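Local atomic coordinates of putative hexulose 6 phosphate synthase (Salmonella typhimurium, PDB entry 3F4W), a protein that is of unconfirmed function but is probably a TIM-barrel enzyme of the orotidine 5'-phosphate decarboxylase/HUMPS family. Residues Ile62-Phe74 / Ile92-Lys104. Sequence-based numbering, arbitrary orientation.
Sequences IMDGGHFESQLLF and IQSCIRAAKEAGK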
ATOM      1  N   ILE A  62       1.318   3.836  -2.686  1.00 12.25           N
ATOM      2  CA  ILE A  62       1.443   3.030  -3.891  1.00 12.10           C
ATOM      3  C   ILE A  62       2.780   2.292  -3.988  1.00 16.48           C
ATOM      4  O   ILE A  62       3.844   2.865  -3.741  1.00 15.64           O
ATOM      5  CB  ILE A  62       1.235   3.900  -5.143  1.00 14.22           C
ATOM      6  CG1 ILE A  62      -0.191   4.456  -5.160  1.00 15.71           C
ATOM      7  CG2 ILE A  62       1.493   3.097  -6.405  1.00 15.99           C
ATOM      8  CD1 ILE A  62      -0.443   5.464  -6.263  1.00 14.83           C
ATOM      9  N   MET A  63       2.711   1.014  -4.346  1.00 15.56           N
ATOM     10  CA  MET A  63       3.896   0.173  -4.452  1.00 13.47           C
ATOM     11  C   MET A  63       4.011  -0.395  -5.862  1.00 14.15           C
ATOM     12  O   MET A  63       5.081  -0.829  -6.285  1.00 13.83           O
ATOM     13  CB  MET A  63       3.817  -0.974  -3.443  1.00 12.87           C
ATOM     14  CG  MET A  63       5.077  -1.827  -3.356  1.00 12.51           C
ATOM     15  SD  MET A  63       6.439  -0.920  -2.599  1.00 15.03           S
ATOM     16  CE  MET A  63       7.813  -2.063  -2.788  1.00 14.81           C
ATOM     17  N   ASP A  64       2.899  -0.388  -6.586  1.00 13.32           N
ATOM     18  CA  ASP A  64       2.849  -0.968  -7.921  1.00 16.14           C
ATOM     19  C   ASP A  64       1.644  -0.410  -8.663  1.00 16.84           C
ATOM     20  O   ASP A  64       0.770   0.212  -8.057  1.00 16.34           O
ATOM     21  CB  ASP A  64       2.772  -2.500  -7.842  1.00 15.42           C
ATOM     22  CG  ASP A  64       2.981  -3.172  -9.195  1.00 18.82           C
ATOM     23  OD1 ASP A  64       2.554  -4.336  -9.365  1.00 18.78           O
ATOM     24  OD2 ASP A  64       3.569  -2.534 -10.091  1.00 16.39           O
ATOM     25  N   GLY A  65       1.600  -0.635  -9.971  1.00 17.51           N
ATOM     26  CA  GLY A  65       0.503  -0.157 -10.793  1.00 18.49           C
ATOM     27  C   GLY A  65       0.360   1.341 -10.648  1.00 20.86           C
ATOM     28  O   GLY A  65      -0.747   1.862 -10.517  1.00 18.75           O
ATOM     29  N   GLY A  66       1.499   2.027 -10.678  1.00 13.11           N
ATOM     30  CA  GLY A  66       1.578   3.442 -10.380  1.00 15.43           C
ATOM     31  C   GLY A  66       0.598   4.352 -11.091  1.00 15.12           C
ATOM     32  O   GLY A  66      -0.152   5.082 -10.448  1.00 15.63           O
ATOM     33  N   HIS A  67       0.605   4.335 -12.418  1.00 13.93           N
ATOM     34  CA  HIS A  67      -0.246   5.259 -13.153  1.00 13.48           C
ATOM     35  C   HIS A  67      -1.724   4.965 -12.940  1.00 16.14           C
ATOM     36  O   HIS A  67      -2.519   5.873 -12.711  1.00 15.65           O
ATOM     37  CB  HIS A  67       0.080   5.254 -14.646  1.00 13.77           C
ATOM     38  CG  HIS A  67      -0.552   6.383 -15.397  1.00 17.53           C
ATOM     39  ND1 HIS A  67       0.171   7.452 -15.879  1.00 20.10           N
ATOM     40  CD2 HIS A  67      -1.843   6.618 -15.734  1.00 14.71           C
ATOM     41  CE1 HIS A  67      -0.645   8.294 -16.488  1.00 17.81           C
ATOM     42  NE2 HIS A  67      -1.872   7.809 -16.417  1.00 20.92           N
ATOM     43  N   PHE A  68      -2.092   3.692 -13.011  1.00 13.81           N
ATOM     44  CA  PHE A  68      -3.497   3.318 -12.920  1.00 14.83           C
ATOM     45  C   PHE A  68      -4.109   3.712 -11.579  1.00 15.32           C
ATOM     46  O   PHE A  68      -5.211   4.266 -11.525  1.00 15.67           O
ATOM     47  CB  PHE A  68      -3.669   1.819 -13.154  1.00 14.89           C
ATOM     48  CG  PHE A  68      -5.098   1.371 -13.124  1.00 16.20           C
ATOM     49  CD1 PHE A  68      -5.861   1.372 -14.278  1.00 21.52           C
ATOM     50  CD2 PHE A  68      -5.681   0.957 -11.942  1.00 16.92           C
ATOM     51  CE1 PHE A  68      -7.180   0.960 -14.252  1.00 22.60           C
ATOM     52  CE2 PHE A  68      -7.000   0.547 -11.909  1.00 20.80           C
ATOM     53  CZ  PHE A  68      -7.750   0.550 -13.064  1.00 23.52           C
ATOM     54  N   GLU A  69      -3.402   3.413 -10.495  1.00 17.06           N
ATOM     55  CA  GLU A  69      -3.900   3.730  -9.168  1.00 17.53           C
ATOM     56  C   GLU A  69      -3.860   5.237  -8.884  1.00 16.65           C
ATOM     57  O   GLU A  69      -4.783   5.789  -8.279  1.00 16.91           O
ATOM     58  CB  GLU A  69      -3.137   2.948  -8.102  1.00 15.75           C
ATOM     59  CG  GLU A  69      -3.621   3.234  -6.702  1.00 23.01           C
ATOM     60  CD  GLU A  69      -3.221   2.163  -5.710  1.00 26.71           C
ATOM     61  OE1 GLU A  69      -3.418   2.382  -4.498  1.00 23.61           O
ATOM     62  OE2 GLU A  69      -2.721   1.102  -6.144  1.00 26.93           O
ATOM     63  N   SER A  70      -2.800   5.903  -9.332  1.00 12.76           N
ATOM     64  CA  SER A  70      -2.705   7.352  -9.183  1.00 11.92           C
ATOM     65  C   SER A  70      -3.864   8.059  -9.882  1.00 14.78           C
ATOM     66  O   SER A  70      -4.497   8.952  -9.314  1.00 13.90           O
ATOM     67  CB  SER A  70      -1.368   7.872  -9.726  1.00 11.78           C
ATOM     68  OG  SER A  70      -0.294   7.473  -8.895  0.50  7.88           O
ATOM     69  N   GLN A  71      -4.142   7.643 -11.112  1.00 15.82           N
ATOM     70  CA  GLN A  71      -5.193   8.254 -11.921  1.00 18.82           C
ATOM     71  C   GLN A  71      -6.564   8.054 -11.282  1.00 20.67           C
ATOM     72  O   GLN A  71      -7.384   8.969 -11.233  1.00 18.18           O
ATOM     73  CB  GLN A  71      -5.172   7.665 -13.333  1.00 21.34           C
ATOM     74  CG  GLN A  71      -6.024   8.401 -14.345  1.00 22.12           C
ATOM     75  CD  GLN A  71      -5.957   7.763 -15.719  1.00 26.34           C
ATOM     76  OE1 GLN A  71      -5.519   8.383 -16.685  1.00 30.16           O
ATOM     77  NE2 GLN A  71      -6.379   6.509 -15.807  1.00 27.94           N
ATOM     78  N   LEU A  72      -6.805   6.846 -10.786  1.00 18.01           N
ATOM     79  CA  LEU A  72      -8.036   6.545 -10.070  1.00 16.33           C
ATOM     80  C   LEU A  72      -8.243   7.530  -8.922  1.00 18.39           C
ATOM     81  O   LEU A  72      -9.349   8.022  -8.691  1.00 19.10           O
ATOM     82  CB  LEU A  72      -7.974   5.118  -9.520  1.00 14.47           C
ATOM     83  CG  LEU A  72      -9.119   4.717  -8.598  0.50 15.88           C
ATOM     84  CD1 LEU A  72     -10.397   4.610  -9.403  1.00 21.46           C
ATOM     85  CD2 LEU A  72      -8.803   3.406  -7.907  1.00 22.45           C
ATOM     86  N   LEU A  73      -7.162   7.807  -8.203  1.00 15.00           N
ATOM     87  CA  LEU A  73      -7.195   8.680  -7.040  1.00 13.96           C
ATOM     88  C   LEU A  73      -7.387  10.138  -7.441  1.00 17.44           C
ATOM     89  O   LEU A  73      -8.174  10.863  -6.831  1.00 19.06           O
ATOM     90  CB  LEU A  73      -5.895   8.527  -6.249  1.00 14.84           C
ATOM     91  CG  LEU A  73      -5.834   7.560  -5.060  1.00 19.35           C
ATOM     92  CD1 LEU A  73      -7.049   6.660  -4.952  1.00 18.15           C
ATOM     93  CD2 LEU A  73      -4.538   6.752  -5.089  1.00 14.15           C
ATOM     94  N   PHE A  74      -6.661  10.568  -8.468  1.00 14.45           N
ATOM     95  CA  PHE A  74      -6.756  11.945  -8.934  1.00 15.67           C
ATOM     96  C   PHE A  74      -8.127  12.216  -9.534  1.00 17.69           C
ATOM     97  O   PHE A  74      -8.731  13.253  -9.267  1.00 16.16           O
ATOM     98  CB  PHE A  74      -5.649  12.269  -9.941  1.00 15.97           C
ATOM     99  CG  PHE A  74      -4.287  12.405  -9.320  1.00 14.37           C
ATOM    100  CD1 PHE A  74      -4.100  13.203  -8.203  1.00 15.44           C
ATOM    101  CD2 PHE A  74      -3.194  11.753  -9.862  1.00 14.41           C
ATOM    102  CE1 PHE A  74      -2.854  13.337  -7.630  1.00 15.54           C
ATOM    103  CE2 PHE A  74      -1.943  11.882  -9.294  1.00 13.16           C
ATOM    104  CZ  PHE A  74      -1.772  12.674  -8.177  1.00 13.44           C
ATOM    105  N   ILE A  92       7.421   5.048  -9.350  1.00 15.69           N
ATOM    106  CA  ILE A  92       7.421   6.440  -8.929  1.00 16.91           C
ATOM    107  C   ILE A  92       7.200   7.343 -10.134  1.00 16.26           C
ATOM    108  O   ILE A  92       6.415   8.288 -10.080  1.00 14.75           O
ATOM    109  CB  ILE A  92       8.714   6.804  -8.191  1.00 17.67           C
ATOM    110  CG1 ILE A  92       8.689   6.178  -6.793  1.00 20.84           C
ATOM    111  CG2 ILE A  92       8.878   8.318  -8.111  1.00 19.29           C
ATOM    112  CD1 ILE A  92       9.964   6.332  -6.022  1.00 20.67           C
ATOM    113  N   GLN A  93       7.868   7.025 -11.234  1.00 12.78           N
ATOM    114  CA  GLN A  93       7.747   7.819 -12.451  1.00 15.48           C
ATOM    115  C   GLN A  93       6.355   7.732 -13.091  1.00 15.83           C
ATOM    116  O   GLN A  93       5.881   8.705 -13.677  1.00 14.44           O
ATOM    117  CB  GLN A  93       8.839   7.422 -13.451  1.00 14.63           C
ATOM    118  CG  GLN A  93      10.242   7.751 -12.965  1.00 17.36           C
ATOM    119  CD  GLN A  93      11.302   7.551 -14.030  1.00 19.77           C
ATOM    120  OE1 GLN A  93      12.140   8.427 -14.261  1.00 22.35           O
ATOM    121  NE2 GLN A  93      11.272   6.396 -14.683  1.00 15.90           N
ATOM    122  N   SER A  94       5.710   6.572 -12.983  1.00 16.53           N
ATOM    123  CA  SER A  94       4.356   6.392 -13.508  1.00 16.47           C
ATOM    124  C   SER A  94       3.367   7.233 -12.721  1.00 18.03           C
ATOM    125  O   SER A  94       2.482   7.866 -13.297  1.00 16.22           O
ATOM    126  CB  SER A  94       3.925   4.924 -13.435  1.00 19.36           C
ATOM    127  OG  SER A  94       4.569   4.154 -14.433  1.00 29.52           O
ATOM    128  N   CYS A  95       3.518   7.228 -11.398  1.00 15.27           N
ATOM    129  CA  CYS A  95       2.681   8.053 -10.534  1.00 15.39           C
ATOM    130  C   CYS A  95       2.831   9.525 -10.895  1.00 15.01           C
ATOM    131  O   CYS A  95       1.840  10.232 -11.064  1.00 16.34           O
ATOM    132  CB  CYS A  95       3.036   7.835  -9.060  1.00 16.82           C
ATOM    133  SG  CYS A  95       2.678   6.172  -8.453  1.00 18.68           S
ATOM    134  N   ILE A  96       4.075   9.978 -11.017  1.00 16.03           N
ATOM    135  CA  ILE A  96       4.354  11.376 -11.339  1.00 16.37           C
ATOM    136  C   ILE A  96       3.798  11.769 -12.708  1.00 19.44           C
ATOM    137  O   ILE A  96       3.289  12.875 -12.888  1.00 17.69           O
ATOM    138  CB  ILE A  96       5.853  11.676 -11.279  1.00 18.02           C
ATOM    139  CG1 ILE A  96       6.359  11.524  -9.841  1.00 18.65           C
ATOM    140  CG2 ILE A  96       6.139  13.079 -11.794  1.00 20.20           C
ATOM    141  CD1 ILE A  96       7.862  11.673  -9.706  1.00 19.90           C
ATOM    142  N   ARG A  97       3.880  10.856 -13.668  1.00 16.57           N
ATOM    143  CA  ARG A  97       3.294  11.107 -14.974  1.00 20.15           C
ATOM    144  C   ARG A  97       1.789  11.323 -14.856  1.00 21.92           C
ATOM    145  O   ARG A  97       1.238  12.235 -15.470  1.00 20.99           O
ATOM    146  CB  ARG A  97       3.592   9.963 -15.940  1.00 20.65           C
ATOM    147  CG  ARG A  97       3.463  10.377 -17.384  1.00 29.84           C
ATOM    148  CD  ARG A  97       4.259  11.649 -17.629  1.00 28.08           C
ATOM    149  NE  ARG A  97       3.902  12.290 -18.890  1.00 29.00           N
ATOM    150  CZ  ARG A  97       2.948  13.205 -19.020  1.00 29.71           C
ATOM    151  NH1 ARG A  97       2.249  13.590 -17.960  1.00 28.77           N
ATOM    152  NH2 ARG A  97       2.692  13.732 -20.211  1.00 27.78           N
ATOM    153  N   ALA A  98       1.127  10.488 -14.059  1.00 16.87           N
ATOM    154  CA  ALA A  98      -0.306  10.637 -13.828  1.00 17.80           C
ATOM    155  C   ALA A  98      -0.631  11.970 -13.154  1.00 18.57           C
ATOM    156  O   ALA A  98      -1.640  12.605 -13.463  1.00 16.31           O
ATOM    157  CB  ALA A  98      -0.838   9.477 -12.994  1.00 17.20           C
ATOM    158  N   ALA A  99       0.231  12.388 -12.232  1.00 16.63           N
ATOM    159  CA  ALA A  99       0.060  13.668 -11.554  1.00 18.82           C
ATOM    160  C   ALA A  99       0.165  14.829 -12.540  1.00 17.61           C
ATOM    161  O   ALA A  99      -0.653  15.751 -12.511  1.00 20.10           O
ATOM    162  CB  ALA A  99       1.080  13.823 -10.434  1.00 15.18           C
ATOM    163  N   LYS A 100       1.164  14.775 -13.415  1.00 19.36           N
ATOM    164  CA  LYS A 100       1.370  15.834 -14.397  1.00 21.76           C
ATOM    165  C   LYS A 100       0.154  15.987 -15.303  1.00 21.62           C
ATOM    166  O   LYS A 100      -0.279  17.102 -15.588  1.00 23.19           O
ATOM    167  CB  LYS A 100       2.617  15.567 -15.240  1.00 22.77           C
ATOM    168  CG  LYS A 100       3.916  15.519 -14.450  1.00 29.62           C
ATOM    169  CD  LYS A 100       4.251  16.861 -13.818  1.00 32.79           C
ATOM    170  CE  LYS A 100       5.636  16.830 -13.177  1.00 33.87           C
ATOM    171  NZ  LYS A 100       5.964  18.095 -12.458  1.00 46.36           N
ATOM    172  N   GLU A 101      -0.394  14.865 -15.758  1.00 22.46           N
ATOM    173  CA  GLU A 101      -1.593  14.899 -16.589  1.00 19.52           C
ATOM    174  C   GLU A 101      -2.722  15.630 -15.875  1.00 21.85           C
ATOM    175  O   GLU A 101      -3.506  16.340 -16.504  1.00 25.37           O
ATOM    176  CB  GLU A 101      -2.039  13.481 -16.952  1.00 21.56           C
ATOM    177  CG  GLU A 101      -1.018  12.719 -17.778  1.00 20.29           C
ATOM    178  CD  GLU A 101      -1.305  11.230 -17.846  1.00 24.11           C
ATOM    179  OE1 GLU A 101      -2.473  10.833 -17.645  1.00 19.98           O
ATOM    180  OE2 GLU A 101      -0.353  10.465 -18.104  1.00 20.72           O
ATOM    181  N   ALA A 102      -2.791  15.458 -14.559  1.00 19.32           N
ATOM    182  CA  ALA A 102      -3.883  16.002 -13.762  1.00 20.43           C
ATOM    183  C   ALA A 102      -3.564  17.386 -13.203  1.00 19.46           C
ATOM    184  O   ALA A 102      -4.419  18.034 -12.603  1.00 18.42           O
ATOM    185  CB  ALA A 102      -4.228  15.045 -12.633  1.00 20.26           C
ATOM    186  N   GLY A 103      -2.329  17.834 -13.404  1.00 13.81           N
ATOM    187  CA  GLY A 103      -1.868  19.079 -12.824  1.00 16.43           C
ATOM    188  C   GLY A 103      -1.813  18.979 -11.313  1.00 17.02           C
ATOM    189  O   GLY A 103      -1.930  19.978 -10.608  1.00 20.67           O
ATOM    190  N   LYS A 104      -1.634  17.763 -10.812  0.50  6.15           N
ATOM    191  CA  LYS A 104      -1.596  17.543  -9.373  0.50  5.55           C
ATOM    192  C   LYS A 104      -0.207  17.092  -8.907  0.50  7.83           C
ATOM    193  O   LYS A 104       0.791  17.360  -9.572  0.50  1.57           O
ATOM    194  CB  LYS A 104      -2.704  16.574  -8.961  0.50  6.80           C
ATOM    195  CG  LYS A 104      -4.078  17.059  -9.415  0.50  7.36           C
ATOM    196  CD  LYS A 104      -5.203  16.168  -8.934  0.50  8.61           C
ATOM    197  CE  LYS A 104      -6.559  16.709  -9.370  0.50  9.22           C
ATOM    198  NZ  LYS A 104      -7.672  15.780  -9.012  0.50  5.18           N
TER
HETATM  199  O   HOH W   1       1.950   2.429 -14.043  1.00 17.18           O
HETATM  200  O   HOH W   2      -3.367   8.625 -19.185  1.00 19.44           O
HETATM  201  O   HOH W   3      -4.545  10.834 -16.150  1.00 29.68           O
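Ala98 sets its methyl over the centre of one face of the His67 imidazole, a CH-pi contact with Ala98 CB 3.7 Å from the ring centroid. With chi1 at -168°, the His67 ring points away from the residue's own nitrogen and reaches helix 92-102, where it lies as a knob among Ser94, Arg97, Ala98 and Glu101. Ser70, a turn after Gly66, meets Ala98 CB through its own CB at 3.7 Å. At the start of the helix Cys95 SG nestles 3.5 Å from Gly66 CA, where the lack of a side chain lets the backbones close to 4.7 Å between the CA atoms of Gly66 and Cys95. Ser70 OG donates back to Gly66 O, which also takes Ser70 N from the opposite face of its plane. At the far end the Phe74 ring rests against Ala99, with Lys104 sliding past it so that Lys104 CD comes 3.2 Å from Phe74 CD1 and Lys104 NZ donates to Phe74 O at 2.8 Å. The same ammonium reaches Ala78 O, while Phe74 and Cys95 also press on strand 80-84. Helices 66-74 and 92-102 are neighbouring outer helices of a TIM barrel, crossing at -34° with a closest axis approach of 7.4 Å. On the outer side, one water donates to both Gln71 OE1 and Glu101 OE1; a second donates to Glu101 OE1 but only weakly to Gln71 OE1. Small residues thus permit the close approach near Gly66, whereas the lysine ammonium satisfies the carbonyls of Phe74 and Ala78.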